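Local coordinates for TSE2 (Pseudomonas aeruginosa, PDB 5AKO), which is a type VI-secreted toxin that acts in the cytoplasm of recipient cells, probably as a NAD-dependent cytotoxin against both prokaryotes and eukaryotes, at residues P68-P73 with P83-G88; A94-G99 with T145-K150. All blocks are in the same frame, centred on the assembly; numbering follows the deposited sequence.

Interactions 1 and 2 follow one another along the chain and illustrate how a long loop is first held to itself and then to a sheet. Interaction 1 pairs two parts of the loop between strands 33-37 and 100-103; interaction 2 attaches the end of that loop to strand 141-148. Their centres are about 12 Å apart, yet they touch: Asp84 O lies 3.1 Å from Gly99 N, a probable hydrogen bond, and Ile85 CD1 packs 3.8 Å from Pro148 CD. Ile85 thus serves both contacts. All four segments belong to the ADP-ribosyltransferase toxin family region, and 83-88 also faces a second protein of the assembly.

Interaction 1: residues P68-P73 with P83-G88; sequences PTFDSP and PDIVAG
Thr69 and Asp84 grip each other in both directions, their side chains crossing at about a right angle. Asp84 N donates to Thr69 OG1 at 2.9 Å, while Thr69 N donates to Asp84 OD2 at 3.1 Å, reaching that oxygen from above the carboxylate plane, 50° out of it. OG1 can take its bond because it sits between the backbone N and the carbonyl carbon of Thr69 (chi1 60°), turned to the amide of Asp84. Thr69 O adds two weak bonds, from Asp84 N and from Ile85 N, and Asp84 N is therefore shared between two acceptors of one residue. This polar clasp is on the more exposed side, against the buried Pro68, Pro83 and Ile85. Ile85 CG2 is placed 3.6 Å from Pro68 CG and 3.8 Å from Phe70 CE1, meeting the aromatic ring obliquely. The contact joins two irregular parts of one long loop, and the cluster also touches helix 154-176, Pro68 on Leu161 and Ile85 on Leu157. Pro83 belongs to the packed part too, its CB 3.8 Å from Phe70 O. The fit loosens at Asp71 and Ser72: Pro83 CG approaches Asp71 C at 4.1 Å and Ser72 N at 4.3 Å. Asp71 is exposed, its CB directed away from 83-88. Ser72 and Pro83 each pack on an apolar side chain of another protein in the assembly.

Interaction 2: residues A94-G99 with T145-K150; sequences APDTGG and TIMPAK
The carboxylate of Asp96 is the flat group here, met at OD1 by SD and CE of Met147, both 3.9 Å away, while the same oxygen is hydrogen-bonded to Tyr24 OH. The puckered ring of Pro95 leads with CB, 3.3 Å from Pro148 O, and its CG is near both that oxygen and Ala149 O, 3.8 Å from the latter. Met147 sulfur also accepts a weak hydrogen bond from Asp96 N, with SD and N 3.4 Å apart and an angle of 157° at the hydrogen. The sulfur reaches this amide because Met147 CG stands between the backbone N and the carbonyl carbon (chi1 75°) and the chain then bends at its last torsion, chi3 44°. This is the approach of a loop to an antiparallel sheet: Ile146 pairs through its backbone with Thr100 of strand 100-103, outermost within this chain, and the irregular residues 94-99 run up to that pairing, approaching the end of strand 141-148 at Gly99 and again at Pro95. A CB on Gly99 would point toward the strand and collide with Ile146 O and Thr145 CG2; its absence permits a C-H...O contact of Gly99 CA with Ile146 O at 3.4 Å. Gly98 O is 3.6 Å from Met147 CB. Thr145 OG1 hydrogen-bonds to Asp133 on strand 128-136, the neighbouring strand that Met147 also touches through Lys129 and Lys131.

Interaction 1: residues P68-P73 with P83-G88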
ATOM      1  N   PRO C  68      -3.948 -14.620  18.568  1.00 29.52           N
ATOM      2  CA  PRO C  68      -3.816 -13.390  17.812  1.00 32.87           C
ATOM      3  C   PRO C  68      -5.031 -12.518  18.047  1.00 33.68           C
ATOM      4  O   PRO C  68      -6.093 -13.058  18.333  1.00 36.12           O
ATOM      5  CB  PRO C  68      -3.879 -13.876  16.370  1.00 31.70           C
ATOM      6  CG  PRO C  68      -4.752 -15.079  16.418  1.00 29.54           C
ATOM      7  CD  PRO C  68      -4.399 -15.736  17.706  1.00 32.24           C
ATOM      8  N   THR C  69      -4.887 -11.205  17.869  1.00 32.59           N
ATOM      9  CA  THR C  69      -6.045 -10.325  17.780  1.00 31.18           C
ATOM     10  C   THR C  69      -6.910 -10.787  16.598  1.00 34.24           C
ATOM     11  O   THR C  69      -6.399 -11.118  15.492  1.00 30.79           O
ATOM     12  CB  THR C  69      -5.665  -8.829  17.550  1.00 31.08           C
ATOM     13  OG1 THR C  69      -4.937  -8.707  16.315  1.00 31.78           O
ATOM     14  CG2 THR C  69      -4.824  -8.262  18.698  1.00 30.11           C
ATOM     15  N   PHE C  70      -8.223 -10.739  16.824  1.00 37.41           N
ATOM     16  CA  PHE C  70      -9.218 -11.059  15.814  1.00 40.90           C
ATOM     17  C   PHE C  70      -9.946  -9.845  15.249  1.00 43.51           C
ATOM     18  O   PHE C  70     -10.609  -9.937  14.237  1.00 43.18           O
ATOM     19  CB  PHE C  70     -10.226 -12.025  16.419  1.00 40.95           C
ATOM     20  CG  PHE C  70      -9.615 -13.352  16.771  1.00 37.43           C
ATOM     21  CD1 PHE C  70      -9.330 -14.282  15.766  1.00 34.11           C
ATOM     22  CD2 PHE C  70      -9.289 -13.658  18.092  1.00 35.18           C
ATOM     23  CE1 PHE C  70      -8.763 -15.510  16.082  1.00 34.85           C
ATOM     24  CE2 PHE C  70      -8.671 -14.872  18.400  1.00 35.06           C
ATOM     25  CZ  PHE C  70      -8.410 -15.801  17.396  1.00 32.92           C
ATOM     26  N   ASP C  71      -9.841  -8.704  15.900  1.00 48.13           N
ATOM     27  CA  ASP C  71     -10.559  -7.548  15.409  1.00 50.12           C
ATOM     28  C   ASP C  71      -9.697  -6.314  15.522  1.00 49.04           C
ATOM     29  O   ASP C  71      -8.587  -6.360  16.073  1.00 49.47           O
ATOM     30  CB  ASP C  71     -11.876  -7.379  16.193  1.00 54.70           C
ATOM     31  CG  ASP C  71     -11.669  -7.251  17.712  1.00 59.03           C
ATOM     32  OD1 ASP C  71     -10.579  -6.853  18.174  1.00 62.67           O
ATOM     33  OD2 ASP C  71     -12.627  -7.546  18.463  1.00 74.75           O
ATOM     34  N   SER C  72     -10.214  -5.204  14.998  1.00 53.83           N
ATOM     35  CA  SER C  72      -9.739  -3.904  15.401  1.00 51.78           C
ATOM     36  C   SER C  72     -10.902  -3.214  16.090  1.00 62.39           C
ATOM     37  O   SER C  72     -11.943  -2.920  15.455  1.00 56.08           O
ATOM     38  CB  SER C  72      -9.221  -3.087  14.222  1.00 52.99           C
ATOM     39  OG  SER C  72     -10.060  -3.132  13.097  1.00 51.36           O
ATOM     40  N   PRO C  73     -10.743  -2.956  17.403  1.00 69.02           N
ATOM     41  CA  PRO C  73     -11.823  -2.294  18.124  1.00 62.13           C
ATOM     42  C   PRO C  73     -12.019  -0.916  17.522  1.00 62.66           C
ATOM     43  O   PRO C  73     -11.057  -0.384  16.960  1.00 45.37           O
ATOM     44  CB  PRO C  73     -11.267  -2.180  19.539  1.00 64.43           C
ATOM     45  CG  PRO C  73      -9.794  -2.031  19.339  1.00 67.07           C
ATOM     46  CD  PRO C  73      -9.464  -2.890  18.143  1.00 68.32           C
ATOM     47  N   PRO C  83      -6.184  -6.478  12.316  1.00 29.49           N
ATOM     48  CA  PRO C  83      -6.208  -7.774  13.025  1.00 34.48           C
ATOM     49  C   PRO C  83      -5.053  -8.667  12.609  1.00 28.97           C
ATOM     50  O   PRO C  83      -4.699  -8.673  11.476  1.00 29.91           O
ATOM     51  CB  PRO C  83      -7.529  -8.428  12.565  1.00 31.08           C
ATOM     52  CG  PRO C  83      -8.241  -7.364  11.848  1.00 29.88           C
ATOM     53  CD  PRO C  83      -7.262  -6.416  11.326  1.00 30.01           C
ATOM     54  N   ASP C  84      -4.508  -9.430  13.522  1.00 30.02           N
ATOM     55  CA  ASP C  84      -3.394 -10.299  13.175  1.00 32.26           C
ATOM     56  C   ASP C  84      -3.858 -11.381  12.195  1.00 28.10           C
ATOM     57  O   ASP C  84      -3.153 -11.734  11.274  1.00 29.45           O
ATOM     58  CB  ASP C  84      -2.830 -10.978  14.416  1.00 35.65           C
ATOM     59  CG  ASP C  84      -2.246 -10.018  15.439  1.00 38.88           C
ATOM     60  OD1 ASP C  84      -1.820  -8.894  15.082  1.00 42.58           O
ATOM     61  OD2 ASP C  84      -2.181 -10.431  16.633  1.00 46.48           O
ATOM     62  N   ILE C  85      -5.055 -11.901  12.390  1.00 29.00           N
ATOM     63  CA  ILE C  85      -5.630 -12.870  11.452  1.00 28.36           C
ATOM     64  C   ILE C  85      -7.085 -12.515  11.150  1.00 29.75           C
ATOM     65  O   ILE C  85      -7.731 -11.884  11.936  1.00 28.50           O
ATOM     66  CB  ILE C  85      -5.500 -14.290  12.038  1.00 27.62           C
ATOM     67  CG1 ILE C  85      -5.845 -15.350  11.006  1.00 28.66           C
ATOM     68  CG2 ILE C  85      -6.371 -14.463  13.265  1.00 29.05           C
ATOM     69  CD1 ILE C  85      -5.547 -16.786  11.432  1.00 29.00           C
ATOM     70  N   VAL C  86      -7.577 -12.956  10.005  1.00 32.46           N
ATOM     71  CA  VAL C  86      -8.866 -12.588   9.448  1.00 31.78           C
ATOM     72  C   VAL C  86      -9.570 -13.815   8.810  1.00 32.76           C
ATOM     73  O   VAL C  86      -8.971 -14.563   8.019  1.00 29.50           O
ATOM     74  CB  VAL C  86      -8.615 -11.568   8.289  1.00 35.23           C
ATOM     75  CG1 VAL C  86      -9.851 -11.321   7.494  1.00 35.30           C
ATOM     76  CG2 VAL C  86      -8.094 -10.244   8.840  1.00 36.77           C
ATOM     77  N   ALA C  87     -10.840 -14.002   9.131  1.00 29.20           N
ATOM     78  CA  ALA C  87     -11.630 -15.093   8.603  1.00 27.88           C
ATOM     79  C   ALA C  87     -12.188 -14.772   7.230  1.00 26.48           C
ATOM     80  O   ALA C  87     -12.482 -13.620   6.934  1.00 28.80           O
ATOM     81  CB  ALA C  87     -12.794 -15.377   9.563  1.00 30.80           C
ATOM     82  N   GLY C  88     -12.429 -15.801   6.423  1.00 25.69           N
ATOM     83  CA  GLY C  88     -13.330 -15.691   5.268  1.00 25.44           C
ATOM     84  C   GLY C  88     -14.765 -15.317   5.675  1.00 29.87           C
ATOM     85  O   GLY C  88     -15.096 -15.258   6.884  1.00 29.13           O
TER

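Interaction 2: residues A94-G99 with T145-K150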
ATOM      1  N   ALA C  94      -8.395 -19.478   7.346  1.00 31.91           N
ATOM      2  CA  ALA C  94      -7.599 -20.273   6.407  1.00 33.91           C
ATOM      3  C   ALA C  94      -6.092 -19.942   6.553  1.00 33.85           C
ATOM      4  O   ALA C  94      -5.734 -18.872   6.953  1.00 29.84           O
ATOM      5  CB  ALA C  94      -8.057 -19.988   4.975  1.00 30.48           C
ATOM      6  N   PRO C  95      -5.212 -20.877   6.198  1.00 34.42           N
ATOM      7  CA  PRO C  95      -3.780 -20.562   6.193  1.00 33.89           C
ATOM      8  C   PRO C  95      -3.357 -19.272   5.417  1.00 35.83           C
ATOM      9  O   PRO C  95      -4.054 -18.805   4.502  1.00 33.18           O
ATOM     10  CB  PRO C  95      -3.138 -21.788   5.548  1.00 33.07           C
ATOM     11  CG  PRO C  95      -4.222 -22.811   5.366  1.00 32.94           C
ATOM     12  CD  PRO C  95      -5.536 -22.234   5.727  1.00 33.01           C
ATOM     13  N   ASP C  96      -2.186 -18.753   5.769  1.00 33.18           N
ATOM     14  CA  ASP C  96      -1.567 -17.604   5.113  1.00 33.90           C
ATOM     15  C   ASP C  96      -2.428 -16.353   5.104  1.00 35.58           C
ATOM     16  O   ASP C  96      -2.370 -15.514   4.200  1.00 39.14           O
ATOM     17  CB  ASP C  96      -1.107 -17.964   3.715  1.00 31.64           C
ATOM     18  CG  ASP C  96       0.007 -18.966   3.734  1.00 36.46           C
ATOM     19  OD1 ASP C  96       1.132 -18.639   4.204  1.00 43.49           O
ATOM     20  OD2 ASP C  96      -0.228 -20.101   3.305  1.00 35.57           O
ATOM     21  N   THR C  97      -3.235 -16.215   6.123  1.00 33.73           N
ATOM     22  CA  THR C  97      -4.064 -15.035   6.199  1.00 34.39           C
ATOM     23  C   THR C  97      -3.801 -14.315   7.519  1.00 31.92           C
ATOM     24  O   THR C  97      -4.682 -13.701   8.081  1.00 32.92           O
ATOM     25  CB  THR C  97      -5.555 -15.370   5.995  1.00 34.73           C
ATOM     26  OG1 THR C  97      -5.706 -16.320   4.925  1.00 40.50           O
ATOM     27  CG2 THR C  97      -6.340 -14.111   5.542  1.00 35.87           C
ATOM     28  N   GLY C  98      -2.546 -14.376   7.952  1.00 30.13           N
ATOM     29  CA  GLY C  98      -2.094 -13.818   9.207  1.00 31.42           C
ATOM     30  C   GLY C  98      -1.982 -14.880  10.284  1.00 28.01           C
ATOM     31  O   GLY C  98      -2.136 -16.064  10.036  1.00 26.17           O
ATOM     32  N   GLY C  99      -1.767 -14.444  11.501  1.00 26.28           N
ATOM     33  CA  GLY C  99      -1.586 -15.387  12.612  1.00 28.75           C
ATOM     34  C   GLY C  99      -0.850 -14.711  13.781  1.00 27.75           C
ATOM     35  O   GLY C  99      -0.838 -13.481  13.876  1.00 23.80           O
ATOM     36  N   THR C 145       5.203 -16.927  11.972  1.00 30.98           N
ATOM     37  CA  THR C 145       3.771 -16.828  12.183  1.00 27.79           C
ATOM     38  C   THR C 145       3.185 -18.189  12.459  1.00 27.60           C
ATOM     39  O   THR C 145       3.384 -19.119  11.704  1.00 27.14           O
ATOM     40  CB  THR C 145       3.068 -16.222  10.956  1.00 29.31           C
ATOM     41  OG1 THR C 145       3.659 -14.960  10.666  1.00 28.88           O
ATOM     42  CG2 THR C 145       1.546 -16.005  11.217  1.00 27.61           C
ATOM     43  N   ILE C 146       2.533 -18.307  13.600  1.00 27.03           N
ATOM     44  CA  ILE C 146       1.801 -19.498  13.950  1.00 25.52           C
ATOM     45  C   ILE C 146       0.416 -19.316  13.334  1.00 27.09           C
ATOM     46  O   ILE C 146      -0.239 -18.318  13.602  1.00 25.05           O
ATOM     47  CB  ILE C 146       1.593 -19.598  15.448  1.00 26.44           C
ATOM     48  CG1 ILE C 146       2.925 -19.538  16.206  1.00 29.60           C
ATOM     49  CG2 ILE C 146       0.871 -20.887  15.757  1.00 27.94           C
ATOM     50  CD1 ILE C 146       2.825 -19.375  17.715  1.00 25.97           C
ATOM     51  N   MET C 147      -0.041 -20.277  12.541  1.00 26.10           N
ATOM     52  CA  MET C 147      -1.210 -20.082  11.725  1.00 28.36           C
ATOM     53  C   MET C 147      -1.960 -21.436  11.593  1.00 29.70           C
ATOM     54  O   MET C 147      -1.417 -22.487  11.863  1.00 29.68           O
ATOM     55  CB  MET C 147      -0.850 -19.465  10.336  1.00 29.70           C
ATOM     56  CG  MET C 147      -0.220 -20.491   9.413  1.00 31.71           C
ATOM     57  SD  MET C 147       0.235 -19.904   7.819  1.00 34.02           S
ATOM     58  CE  MET C 147       1.025 -18.319   8.100  1.00 32.52           C
ATOM     59  N   PRO C 148      -3.229 -21.401  11.211  1.00 32.53           N
ATOM     60  CA  PRO C 148      -3.897 -22.672  10.943  1.00 35.87           C
ATOM     61  C   PRO C 148      -3.330 -23.413   9.699  1.00 35.05           C
ATOM     62  O   PRO C 148      -2.925 -22.794   8.715  1.00 31.30           O
ATOM     63  CB  PRO C 148      -5.368 -22.262  10.725  1.00 33.86           C
ATOM     64  CG  PRO C 148      -5.326 -20.796  10.433  1.00 35.37           C
ATOM     65  CD  PRO C 148      -4.172 -20.273  11.233  1.00 34.05           C
ATOM     66  N   ALA C 149      -3.287 -24.734   9.778  1.00 32.70           N
ATOM     67  CA  ALA C 149      -2.788 -25.530   8.654  1.00 33.03           C
ATOM     68  C   ALA C 149      -3.932 -25.887   7.722  1.00 30.59           C
ATOM     69  O   ALA C 149      -3.704 -26.364   6.632  1.00 30.73           O
ATOM     70  CB  ALA C 149      -2.101 -26.799   9.159  1.00 29.90           C
ATOM     71  N   LYS C 150      -5.150 -25.698   8.187  1.00 32.42           N
ATOM     72  CA  LYS C 150      -6.355 -25.941   7.377  1.00 39.12           C
ATOM     73  C   LYS C 150      -7.468 -24.996   7.850  1.00 34.74           C
ATOM     74  O   LYS C 150      -7.387 -24.444   8.954  1.00 32.66           O
ATOM     75  CB  LYS C 150      -6.812 -27.399   7.505  1.00 44.94           C
ATOM     76  CG  LYS C 150      -7.133 -27.807   8.948  1.00 52.71           C
ATOM     77  CD  LYS C 150      -8.042 -29.031   9.034  1.00 59.23           C
ATOM     78  CE  LYS C 150      -9.093 -28.862  10.142  1.00 67.49           C
ATOM     79  NZ  LYS C 150      -9.830 -30.124  10.472  1.00 66.80           N
TER